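Local coordinates for protein aminotransferase class I and II (Streptococcus suis 89/1591, PDB 3OP7) that probably transfers amino groups between amino acids and 2-oxo acids, using pyridoxal 5'-phosphate held as an internal aldimine on an active-site lysine, at residues Ala25-Ser30 against Tyr345-Phe350; Gly92-Val97 against Gln116-Ile121; Ser100-Gly105 against Leu125-Asp130; Ala163-Gly168 against Val306-Val311. All blocks are in the same frame, centred on the assembly; numbering follows the deposited sequence.

Contacts 1 and 4 are neighbours, their centres about 8 Å apart, on adjacent strands 345-348 and 309-313; Ser-307 OG lies 2.6 Å from Val-27 O, a hydrogen bond between the two. Contacts 2 and 3 form the other group, with centres about 11 Å apart; both use helix 89-101 and both touch the second subunit. Asn-165 of contact 4 bonds O3 of the pyridoxal-lysine at position 222 through ND2 and Arg-347 of contact 1 through OD1. The side chain of Arg-347 lies about 6 Å from an unidentified bound molecule. Contact 2 comes within about 6 Å of contact 4 at nearest atoms, whereas contact 3 stays about 13 Å from it, toward the surface.

Contact 1 (Ala25-Ser30 against Tyr345-Phe350); sequences AGVSIS and YVRLGF
Arg-347 sends its side chain from strand 345-348 toward Val-27 and Ala-25 in the 25-30 loop. Its CB heads for that loop, and with CG anti to the backbone N (chi1 -166°) the chain runs out until it bends at chi3. Arg-347 CG and CD pass Val-27 CG1 at 4.1 and 3.7 Å. Arg-347 NE comes to 3.3 Å from Val-27 CG1, which sits over one face of the guanidinium, off toward its rim. Val-27 CG2 lies 3.8 Å from Arg-347 CZ; the two side chains cross at about a right angle. At the tip, Arg-347 NH2 donates to Ala-25 O (3.1 Å), the oxygen 22° out of the guanidinium plane. Water 1 lies in that plane, accepting from NE and donating to Ala-25 O. NH1 is taken by Asn-165 OD1, consistent with the arginine that binds the substrate carboxylate in this family. Further along, Gly-349 CA makes a CH-O contact to Gly-26 O at 3.1 Å, and water 2 joins Gly-26 O to Gly-349 O. Strands 309-313 and 335-336 flank the strand in a small antiparallel sheet, with helix 319-330 against Val-346 and helix 270-294 against Ile-29 and Phe-350.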
loop_
_atom_site.group_PDB
_atom_site.type_symbol
_atom_site.label_atom_id
_atom_site.label_comp_id
_atom_site.label_asym_id
_atom_site.label_seq_id
_atom_site.Cartn_x
_atom_site.Cartn_y
_atom_site.Cartn_z
ATOM N N ALA A 25 4.323 12.984 -20.088
ATOM C CA ALA A 25 3.917 13.395 -18.746
ATOM C C ALA A 25 4.515 12.501 -17.676
ATOM O O ALA A 25 4.696 12.950 -16.551
ATOM C CB ALA A 25 2.388 13.384 -18.616
ATOM N N GLY A 26 4.730 11.218 -17.972
ATOM C CA GLY A 26 5.353 10.308 -16.977
ATOM C C GLY A 26 6.784 10.759 -16.705
ATOM O O GLY A 26 7.491 11.164 -17.631
ATOM N N VAL A 27 7.222 10.630 -15.460
ATOM C CA VAL A 27 8.554 11.063 -15.029
ATOM C C VAL A 27 9.419 9.878 -14.556
ATOM O O VAL A 27 10.320 10.029 -13.719
ATOM C CB VAL A 27 8.454 12.147 -13.930
ATOM C CG1 VAL A 27 8.049 13.496 -14.548
ATOM C CG2 VAL A 27 7.494 11.701 -12.802
ATOM N N SER A 28 9.190 8.719 -15.179
ATOM C CA SER A 28 10.040 7.577 -14.962
ATOM C C SER A 28 11.007 7.413 -16.149
ATOM O O SER A 28 11.088 8.279 -17.042
ATOM C CB SER A 28 9.187 6.316 -14.737
ATOM O OG SER A 28 9.979 5.369 -14.040
ATOM N N ILE A 29 11.792 6.346 -16.117
ATOM C CA ILE A 29 12.736 6.041 -17.224
ATOM C C ILE A 29 12.202 4.757 -17.856
ATOM O O ILE A 29 11.940 3.806 -17.085
ATOM C CB ILE A 29 14.157 5.805 -16.703
ATOM C CG1 ILE A 29 14.692 7.059 -15.955
ATOM C CG2 ILE A 29 15.081 5.385 -17.908
ATOM C CD1 ILE A 29 16.075 6.878 -15.211
ATOM N N SER A 30 12.028 4.724 -19.174
ATOM C CA SER A 30 11.507 3.578 -19.953
ATOM C C SER A 30 11.627 2.264 -19.197
ATOM O O SER A 30 12.719 1.768 -18.950
ATOM C CB SER A 30 12.231 3.422 -21.274
ATOM O OG SER A 30 12.060 4.593 -22.066
ATOM N N TYR A 345 4.398 27.110 -15.898
ATOM C CA TYR A 345 5.326 26.019 -16.140
ATOM C C TYR A 345 4.563 24.735 -16.453
ATOM O O TYR A 345 3.394 24.564 -16.051
ATOM C CB TYR A 345 6.173 25.743 -14.878
ATOM C CG TYR A 345 7.015 26.885 -14.396
ATOM C CD1 TYR A 345 6.466 27.882 -13.609
ATOM C CD2 TYR A 345 8.367 26.971 -14.712
ATOM C CE1 TYR A 345 7.247 28.947 -13.155
ATOM C CE2 TYR A 345 9.146 28.058 -14.290
ATOM C CZ TYR A 345 8.579 29.027 -13.498
ATOM O OH TYR A 345 9.314 30.121 -13.032
ATOM N N VAL A 346 5.260 23.778 -17.057
ATOM C CA VAL A 346 4.715 22.430 -17.266
ATOM C C VAL A 346 5.752 21.401 -16.796
ATOM O O VAL A 346 6.939 21.660 -16.930
ATOM C CB VAL A 346 4.385 22.216 -18.766
ATOM C CG1 VAL A 346 3.287 23.176 -19.214
ATOM C CG2 VAL A 346 5.634 22.409 -19.653
ATOM N N ARG A 347 5.319 20.282 -16.203
ATOM C CA ARG A 347 6.223 19.160 -15.918
ATOM C C ARG A 347 6.319 18.279 -17.188
ATOM O O ARG A 347 5.291 17.860 -17.734
ATOM C CB ARG A 347 5.777 18.334 -14.745
ATOM C CG ARG A 347 6.903 17.425 -14.281
ATOM C CD ARG A 347 6.456 16.564 -13.200
ATOM N NE ARG A 347 5.565 15.533 -13.721
ATOM C CZ ARG A 347 5.003 14.593 -12.970
ATOM N NH1 ARG A 347 5.176 14.577 -11.633
ATOM N NH2 ARG A 347 4.231 13.684 -13.561
ATOM N N LEU A 348 7.553 18.083 -17.655
ATOM C CA LEU A 348 7.876 17.319 -18.864
ATOM C C LEU A 348 8.786 16.117 -18.498
ATOM O O LEU A 348 9.894 16.315 -17.992
ATOM C CB LEU A 348 8.581 18.247 -19.833
ATOM C CG LEU A 348 8.692 17.724 -21.268
ATOM C CD1 LEU A 348 8.812 18.927 -22.203
ATOM C CD2 LEU A 348 9.830 16.719 -21.475
ATOM N N GLY A 349 8.323 14.896 -18.723
ATOM C CA GLY A 349 9.108 13.709 -18.431
ATOM C C GLY A 349 9.775 13.248 -19.726
ATOM O O GLY A 349 9.097 12.809 -20.655
ATOM N N PHE A 350 11.096 13.330 -19.782
ATOM C CA PHE A 350 11.797 13.147 -21.046
ATOM C C PHE A 350 12.504 11.799 -21.240
ATOM O O PHE A 350 13.093 11.585 -22.309
ATOM C CB PHE A 350 12.826 14.272 -21.243
ATOM C CG PHE A 350 13.912 14.284 -20.209
ATOM C CD1 PHE A 350 13.758 14.994 -19.015
ATOM C CD2 PHE A 350 15.071 13.551 -20.392
ATOM C CE1 PHE A 350 14.769 14.966 -18.019
ATOM C CE2 PHE A 350 16.072 13.531 -19.415
ATOM C CZ PHE A 350 15.927 14.258 -18.237
HETATM O O HOH W 1 5.272 15.433 -16.477
HETATM O O HOH W 2 7.479 10.650 -20.203
#

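Contact 2 (Gly92-Val97 against Gln116-Ile121); sequences GANLLV and QQLYDI
Asn-94 and Gln-117 meet through their amides: Asn-94 ND2 donates to Gln-117 OE1 over 2.9 Å, at a fairly straight 166°. The acceptor lies in the amide plane of Asn-94, but ND2 stands above the carbonyl plane of Gln-117, and the two amide planes are 64° apart. Gln-117, extended beyond CG, arrives at about a right angle and also brings OE1 to 3.3 Å from Asn-94 CB. Leu-118 CD2 lies over a face of the Asn-94 amide, 3.7 Å from Asn-94 OD1. Leu-95 CD1 and Ile-121 CD1 touch at 3.8 Å as a small apolar patch.

The helical segments carrying these groups, 92-97 and 117-121, run at 35° to each other with axes 10.2 Å apart, a gap bridged by the side chains. A second shell of bonds holds the amides. Gln-117 NE2 donates to Thr-91 O and to Tyr-250 O of the second subunit, so one amide ties two helices of this chain to the partner. Leu-95 meets Leu-95 of that subunit. Asn-94 ND2 has a second acceptor in Asp-193 OD2.

In fold-type I aminotransferases the aspartate at the end of strand 189-193 pairs with the pyridine nitrogen of the cofactor, and Asp-193 probably does so here. Asn-94 ND2 bridges Asp-193 and Gln-117, so it may help to position that carboxylate; Gln-117 in turn bonds the second subunit.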
loop_
_atom_site.group_PDB
_atom_site.type_symbol
_atom_site.label_atom_id
_atom_site.label_comp_id
_atom_site.label_asym_id
_atom_site.label_seq_id
_atom_site.Cartn_x
_atom_site.Cartn_y
_atom_site.Cartn_z
ATOM N N GLY A 92 4.424 3.684 -0.551
ATOM C CA GLY A 92 4.171 3.040 0.719
ATOM C C GLY A 92 5.154 3.432 1.781
ATOM O O GLY A 92 4.776 3.498 2.985
ATOM N N ALA A 93 6.399 3.734 1.379
ATOM C CA ALA A 93 7.420 4.123 2.326
ATOM C C ALA A 93 7.139 5.529 2.922
ATOM O O ALA A 93 7.150 5.713 4.146
ATOM C CB ALA A 93 8.791 4.091 1.749
ATOM N N ASN A 94 6.846 6.498 2.055
ATOM C CA ASN A 94 6.476 7.827 2.566
ATOM C C ASN A 94 5.281 7.756 3.496
ATOM O O ASN A 94 5.293 8.404 4.557
ATOM C CB ASN A 94 6.173 8.850 1.426
ATOM C CG ASN A 94 7.382 9.315 0.673
ATOM O OD1 ASN A 94 8.489 9.468 1.222
ATOM N ND2 ASN A 94 7.153 9.711 -0.587
ATOM N N LEU A 95 4.238 7.021 3.096
ATOM C CA LEU A 95 3.049 6.894 3.911
ATOM C C LEU A 95 3.390 6.234 5.236
ATOM O O LEU A 95 2.917 6.670 6.298
ATOM C CB LEU A 95 1.994 6.060 3.196
ATOM C CG LEU A 95 0.718 5.819 4.020
ATOM C CD1 LEU A 95 0.073 7.124 4.475
ATOM C CD2 LEU A 95 -0.230 4.943 3.228
ATOM N N LEU A 96 4.140 5.144 5.201
ATOM C CA LEU A 96 4.491 4.439 6.448
ATOM C C LEU A 96 5.237 5.374 7.423
ATOM O O LEU A 96 4.945 5.391 8.629
ATOM C CB LEU A 96 5.357 3.255 6.151
ATOM C CG LEU A 96 5.863 2.429 7.354
ATOM C CD1 LEU A 96 4.682 1.885 8.191
ATOM C CD2 LEU A 96 6.809 1.309 6.855
ATOM N N VAL A 97 6.184 6.137 6.905
ATOM C CA VAL A 97 6.970 7.064 7.756
ATOM C C VAL A 97 6.033 8.095 8.416
ATOM O O VAL A 97 6.004 8.257 9.657
ATOM C CB VAL A 97 8.085 7.772 6.994
ATOM C CG1 VAL A 97 8.785 8.904 7.869
ATOM C CG2 VAL A 97 9.120 6.730 6.556
ATOM N N GLN A 116 3.332 15.390 -3.525
ATOM C CA GLN A 116 2.210 15.829 -2.672
ATOM C C GLN A 116 2.054 15.065 -1.357
ATOM O O GLN A 116 1.556 15.601 -0.385
ATOM C CB GLN A 116 0.885 15.829 -3.476
ATOM C CG GLN A 116 -0.317 16.381 -2.723
ATOM C CD GLN A 116 -1.564 16.509 -3.581
ATOM O OE1 GLN A 116 -1.504 16.346 -4.807
ATOM N NE2 GLN A 116 -2.694 16.827 -2.949
ATOM N N GLN A 117 2.500 13.813 -1.318
ATOM C CA GLN A 117 2.451 13.044 -0.072
ATOM C C GLN A 117 3.098 13.809 1.094
ATOM O O GLN A 117 2.637 13.720 2.238
ATOM C CB GLN A 117 3.214 11.742 -0.225
ATOM C CG GLN A 117 2.476 10.618 -0.992
ATOM C CD GLN A 117 3.242 9.331 -0.896
ATOM O OE1 GLN A 117 4.367 9.247 -1.366
ATOM N NE2 GLN A 117 2.618 8.297 -0.286
ATOM N N LEU A 118 4.193 14.482 0.775
ATOM C CA LEU A 118 5.104 14.964 1.789
ATOM C C LEU A 118 4.531 16.100 2.641
ATOM O O LEU A 118 4.958 16.257 3.803
ATOM C CB LEU A 118 6.463 15.374 1.198
ATOM C CG LEU A 118 7.248 14.249 0.522
ATOM C CD1 LEU A 118 8.500 14.897 -0.112
ATOM C CD2 LEU A 118 7.560 13.022 1.481
ATOM N N TYR A 119 3.564 16.838 2.109
ATOM C CA TYR A 119 2.889 17.900 2.863
ATOM C C TYR A 119 1.425 17.601 3.182
ATOM O O TYR A 119 0.980 17.949 4.265
ATOM C CB TYR A 119 3.063 19.266 2.198
ATOM C CG TYR A 119 2.668 19.356 0.749
ATOM C CD1 TYR A 119 1.353 19.598 0.390
ATOM C CD2 TYR A 119 3.597 19.162 -0.263
ATOM C CE1 TYR A 119 0.996 19.685 -0.930
ATOM C CE2 TYR A 119 3.247 19.202 -1.562
ATOM C CZ TYR A 119 1.928 19.457 -1.901
ATOM O OH TYR A 119 1.558 19.504 -3.224
ATOM N N ASP A 120 0.698 16.921 2.296
ATOM C CA ASP A 120 -0.711 16.654 2.558
ATOM C C ASP A 120 -0.964 15.500 3.504
ATOM O O ASP A 120 -1.939 15.541 4.254
ATOM C CB ASP A 120 -1.513 16.568 1.260
ATOM C CG ASP A 120 -1.943 17.953 0.750
ATOM O OD1 ASP A 120 -2.011 18.930 1.579
ATOM O OD2 ASP A 120 -2.213 18.070 -0.485
ATOM N N ILE A 121 -0.102 14.490 3.528
ATOM C CA ILE A 121 -0.298 13.455 4.534
ATOM C C ILE A 121 -0.164 14.053 5.936
ATOM O O ILE A 121 -1.064 13.854 6.770
ATOM C CB ILE A 121 0.548 12.160 4.292
ATOM C CG1 ILE A 121 0.079 11.469 3.002
ATOM C CG2 ILE A 121 0.415 11.214 5.485
ATOM C CD1 ILE A 121 0.942 10.292 2.553
#

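Contact 3 (Ser100-Gly105 against Leu125-Asp130); sequences SLIEPG and LGAEVD
The Schellman motif that ends helix 117-124 brings Leu-125 and Gly-126 against Pro-104 in the loop that follows helix 89-101. Gly-105 N donates to Gly-126 O over 2.8 Å, almost perfectly straight at 177°, although the N-H reaches the oxygen from above the carbonyl plane, 54° out of it. Next to this bond the pyrrolidine of Pro-104 lies on Leu-125 O: its CG is 3.6 Å from that oxygen. Pro-104 CA also makes a bent CH-O contact to Leu-125 O at 3.5 Å. Gly-126 and Gly-105 both have positive phi, at backbone angles where a CB would be jammed against the preceding carbonyl oxygen.

In the large mixed, mainly parallel sheet, the contact joins the lead-ins to the two parallel strands of a beta-alpha-beta unit, 107-112 and 128-135, with helix 117-124 between them. The backbones pair at once, Glu-128 with Asp-106 and Val-108.

The side chains make an apolar contact. Ile-102 has CG2 anti to its backbone nitrogen, which puts that methyl 3.7 Å from Ala-127 CB, while the CG1 branch leads off. Leu-125 CD1 lies 4.3 Å from Ile-102 CB. Val-108 of the first strand packs on both Ile-102 and Ala-127. Glu-103 turns outward, its OE1 accepting from Met-2 N of the second subunit.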
loop_
_atom_site.group_PDB
_atom_site.type_symbol
_atom_site.label_atom_id
_atom_site.label_comp_id
_atom_site.label_asym_id
_atom_site.label_seq_id
_atom_site.Cartn_x
_atom_site.Cartn_y
_atom_site.Cartn_z
ATOM N N SER A 100 3.208 6.681 10.771
ATOM C CA SER A 100 3.752 6.107 11.997
ATOM C C SER A 100 4.187 7.216 12.957
ATOM O O SER A 100 3.968 7.112 14.189
ATOM C CB SER A 100 4.964 5.213 11.674
ATOM O OG SER A 100 4.567 4.039 10.997
ATOM N N LEU A 101 4.829 8.251 12.418
ATOM C CA LEU A 101 5.548 9.197 13.255
ATOM C C LEU A 101 4.843 10.502 13.550
ATOM O O LEU A 101 5.176 11.153 14.539
ATOM C CB LEU A 101 6.954 9.486 12.673
ATOM C CG LEU A 101 7.843 8.247 12.557
ATOM C CD1 LEU A 101 9.136 8.660 11.829
ATOM C CD2 LEU A 101 8.131 7.590 13.923
ATOM N N ILE A 102 3.916 10.915 12.705
ATOM C CA ILE A 102 3.343 12.241 12.832
ATOM C C ILE A 102 2.096 12.182 13.695
ATOM O O ILE A 102 1.190 11.372 13.450
ATOM C CB ILE A 102 3.049 12.869 11.458
ATOM C CG1 ILE A 102 4.345 13.096 10.687
ATOM C CG2 ILE A 102 2.294 14.216 11.596
ATOM C CD1 ILE A 102 5.463 13.855 11.450
ATOM N N GLU A 103 2.053 13.048 14.707
ATOM C CA GLU A 103 0.946 13.143 15.665
ATOM C C GLU A 103 0.206 14.461 15.495
ATOM O O GLU A 103 0.796 15.458 15.064
ATOM C CB GLU A 103 1.485 13.087 17.082
ATOM C CG GLU A 103 2.530 12.054 17.325
ATOM C CD GLU A 103 2.023 10.815 17.953
ATOM O OE1 GLU A 103 1.024 10.271 17.422
ATOM O OE2 GLU A 103 2.634 10.401 18.988
ATOM N N PRO A 104 -1.076 14.504 15.851
ATOM C CA PRO A 104 -1.814 15.755 15.808
ATOM C C PRO A 104 -1.095 16.852 16.579
ATOM O O PRO A 104 -0.581 16.596 17.662
ATOM C CB PRO A 104 -3.140 15.413 16.527
ATOM C CG PRO A 104 -3.312 14.017 16.365
ATOM C CD PRO A 104 -1.917 13.398 16.358
ATOM N N GLY A 105 -1.037 18.048 16.028
ATOM C CA GLY A 105 -0.346 19.143 16.706
ATOM C C GLY A 105 1.153 19.252 16.426
ATOM O O GLY A 105 1.749 20.310 16.695
ATOM N N LEU A 125 -3.105 14.345 9.127
ATOM C CA LEU A 125 -2.972 13.703 10.432
ATOM C C LEU A 125 -3.064 14.686 11.598
ATOM O O LEU A 125 -2.920 14.328 12.781
ATOM C CB LEU A 125 -1.673 12.879 10.474
ATOM C CG LEU A 125 -1.589 11.780 9.429
ATOM C CD1 LEU A 125 -0.232 11.103 9.406
ATOM C CD2 LEU A 125 -2.700 10.757 9.664
ATOM N N GLY A 126 -3.351 15.934 11.276
ATOM C CA GLY A 126 -3.490 16.970 12.280
ATOM C C GLY A 126 -2.203 17.760 12.557
ATOM O O GLY A 126 -2.174 18.563 13.509
ATOM N N ALA A 127 -1.165 17.579 11.727
ATOM C CA ALA A 127 0.070 18.356 11.872
ATOM C C ALA A 127 -0.119 19.803 11.418
ATOM O O ALA A 127 -0.897 20.116 10.517
ATOM C CB ALA A 127 1.254 17.713 11.048
ATOM N N GLU A 128 0.654 20.678 12.021
ATOM C CA GLU A 128 0.745 22.034 11.540
ATOM C C GLU A 128 1.901 22.080 10.548
ATOM O O GLU A 128 3.048 21.875 10.938
ATOM C CB GLU A 128 0.998 22.974 12.720
ATOM C CG GLU A 128 0.967 24.377 12.269
ATOM C CD GLU A 128 1.094 25.410 13.395
ATOM O OE1 GLU A 128 1.090 25.072 14.605
ATOM O OE2 GLU A 128 1.217 26.586 13.015
ATOM N N VAL A 129 1.614 22.353 9.279
ATOM C CA VAL A 129 2.596 22.210 8.208
ATOM C C VAL A 129 2.962 23.551 7.612
ATOM O O VAL A 129 2.095 24.259 7.123
ATOM C CB VAL A 129 2.070 21.304 7.079
ATOM C CG1 VAL A 129 3.121 21.198 5.919
ATOM C CG2 VAL A 129 1.706 19.933 7.641
ATOM N N ASP A 130 4.230 23.914 7.719
ATOM C CA ASP A 130 4.764 25.087 7.064
ATOM C C ASP A 130 5.454 24.687 5.751
ATOM O O ASP A 130 6.040 23.601 5.642
ATOM C CB ASP A 130 5.778 25.770 7.999
ATOM C CG ASP A 130 5.143 26.781 8.951
ATOM O OD1 ASP A 130 4.287 27.584 8.494
ATOM O OD2 ASP A 130 5.510 26.787 10.156
#

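Contact 4 (Ala163-Gly168 against Val306-Val311); sequences ANNPTG and VSTSFV
Thr-167 and Phe-310 are where the backbones lie nearest, 5.0 Å between their CA atoms, as the irregular loop 163-168 passes the segment 306-311, which leads into strand 309-313. The loop has cis peptides before Ala-163 and Pro-166 and folds back on itself, Gly-168 N bonding Asn-164 O. Water 3 joins the two backbones, donating to Thr-167 O and accepting from Phe-310 N.

Pro-166 is the centre of the side-chain contact. Its CG sits over the face of the Phe-310 ring, 3.7 Å from the centroid and only 12° off the normal, a CH-pi contact with the puckered ring leaning on the aromatic. The Tyr-345 ring, nearly parallel to that of Phe-310, meets it as well. The Pro-166 carbonyl is held by Thr-308: OG1, anti to the backbone nitrogen (chi1 -178°), donates to Pro-166 O at 2.9 Å, from above the carbonyl plane. Thr-308 CG2 lies 3.7 Å from Asn-164 O. At the other end Val-306 CG2 presses on Gly-168 CA at 3.5 Å, and reaches Ala-163 CB at 4.0 Å.

Asn-165 beside this packing bonds Arg-347 NH1 through OD1 and O3 of the pyridoxal-lysine at position 222 through ND2. The Asn-Pro-Thr-Gly run with its cis proline is the familiar active-site loop of class I and II aminotransferases.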
loop_
_atom_site.group_PDB
_atom_site.type_symbol
_atom_site.label_atom_id
_atom_site.label_comp_id
_atom_site.label_asym_id
_atom_site.label_seq_id
_atom_site.Cartn_x
_atom_site.Cartn_y
_atom_site.Cartn_z
ATOM N N ALA A 163 16.511 14.056 -5.672
ATOM C CA ALA A 163 16.078 15.300 -6.351
ATOM C C ALA A 163 14.605 15.575 -6.286
ATOM O O ALA A 163 13.828 14.659 -6.035
ATOM C CB ALA A 163 16.523 15.244 -7.824
ATOM N N ASN A 164 14.181 16.812 -6.577
ATOM C CA ASN A 164 12.780 17.190 -6.331
ATOM C C ASN A 164 11.870 16.911 -7.529
ATOM O O ASN A 164 12.281 17.054 -8.647
ATOM C CB ASN A 164 12.690 18.691 -6.002
ATOM C CG ASN A 164 11.336 19.067 -5.355
ATOM O OD1 ASN A 164 10.618 18.216 -4.795
ATOM N ND2 ASN A 164 10.986 20.333 -5.431
ATOM N N ASN A 165 10.630 16.520 -7.273
ATOM C CA ASN A 165 9.559 16.431 -8.278
ATOM C C ASN A 165 8.697 17.675 -8.047
ATOM O O ASN A 165 8.014 17.754 -7.009
ATOM C CB ASN A 165 8.760 15.135 -8.026
ATOM C CG ASN A 165 7.673 14.883 -9.053
ATOM O OD1 ASN A 165 7.156 15.782 -9.656
ATOM N ND2 ASN A 165 7.280 13.614 -9.191
ATOM N N PRO A 166 8.616 18.595 -9.036
ATOM C CA PRO A 166 8.849 18.431 -10.486
ATOM C C PRO A 166 10.120 18.946 -11.105
ATOM O O PRO A 166 10.353 18.734 -12.299
ATOM C CB PRO A 166 7.654 19.199 -11.057
ATOM C CG PRO A 166 7.609 20.433 -10.134
ATOM C CD PRO A 166 7.972 19.902 -8.768
ATOM N N THR A 167 10.948 19.656 -10.331
ATOM C CA THR A 167 12.057 20.416 -10.886
ATOM C C THR A 167 13.301 19.651 -11.301
ATOM O O THR A 167 14.034 20.093 -12.190
ATOM C CB THR A 167 12.541 21.481 -9.872
ATOM O OG1 THR A 167 13.046 20.813 -8.704
ATOM C CG2 THR A 167 11.395 22.453 -9.526
ATOM N N GLY A 168 13.533 18.502 -10.677
ATOM C CA GLY A 168 14.725 17.738 -10.971
ATOM C C GLY A 168 15.963 18.301 -10.313
ATOM O O GLY A 168 17.071 17.817 -10.601
ATOM N N VAL A 306 18.138 13.821 -13.937
ATOM C CA VAL A 306 17.067 12.942 -13.498
ATOM C C VAL A 306 15.892 13.126 -14.447
ATOM O O VAL A 306 15.779 14.143 -15.123
ATOM C CB VAL A 306 16.653 13.201 -12.001
ATOM C CG1 VAL A 306 17.849 12.936 -11.044
ATOM C CG2 VAL A 306 16.131 14.612 -11.790
ATOM N N SER A 307 14.979 12.176 -14.441
ATOM C CA SER A 307 13.903 12.076 -15.448
ATOM C C SER A 307 12.676 12.989 -15.225
ATOM O O SER A 307 11.553 12.619 -15.634
ATOM C CB SER A 307 13.429 10.585 -15.511
ATOM O OG SER A 307 12.912 10.075 -14.268
ATOM N N THR A 308 12.832 14.131 -14.531
ATOM C CA THR A 308 11.738 15.105 -14.465
ATOM C C THR A 308 12.307 16.480 -14.776
ATOM O O THR A 308 13.483 16.763 -14.533
ATOM C CB THR A 308 10.955 15.092 -13.138
ATOM O OG1 THR A 308 9.867 16.058 -13.181
ATOM C CG2 THR A 308 11.880 15.354 -11.930
ATOM N N SER A 309 11.502 17.306 -15.428
ATOM C CA SER A 309 11.889 18.684 -15.679
ATOM C C SER A 309 10.669 19.587 -15.593
ATOM O O SER A 309 9.516 19.137 -15.666
ATOM C CB SER A 309 12.580 18.881 -17.063
ATOM O OG SER A 309 11.671 18.648 -18.127
ATOM N N PHE A 310 10.931 20.880 -15.439
ATOM C CA PHE A 310 9.860 21.858 -15.159
ATOM C C PHE A 310 10.195 23.031 -16.044
ATOM O O PHE A 310 11.119 23.788 -15.758
ATOM C CB PHE A 310 9.832 22.238 -13.692
ATOM C CG PHE A 310 8.483 22.704 -13.172
ATOM C CD1 PHE A 310 7.320 22.034 -13.469
ATOM C CD2 PHE A 310 8.407 23.826 -12.358
ATOM C CE1 PHE A 310 6.087 22.446 -12.936
ATOM C CE2 PHE A 310 7.201 24.264 -11.855
ATOM C CZ PHE A 310 6.034 23.552 -12.120
ATOM N N VAL A 311 9.420 23.162 -17.111
ATOM C CA VAL A 311 9.770 24.041 -18.198
ATOM C C VAL A 311 8.875 25.272 -18.129
ATOM O O VAL A 311 7.661 25.189 -17.886
ATOM C CB VAL A 311 9.588 23.287 -19.535
ATOM C CG1 VAL A 311 9.866 24.150 -20.702
ATOM C CG2 VAL A 311 10.477 22.052 -19.566
HETATM O O HOH W 3 13.770 21.260 -14.672
#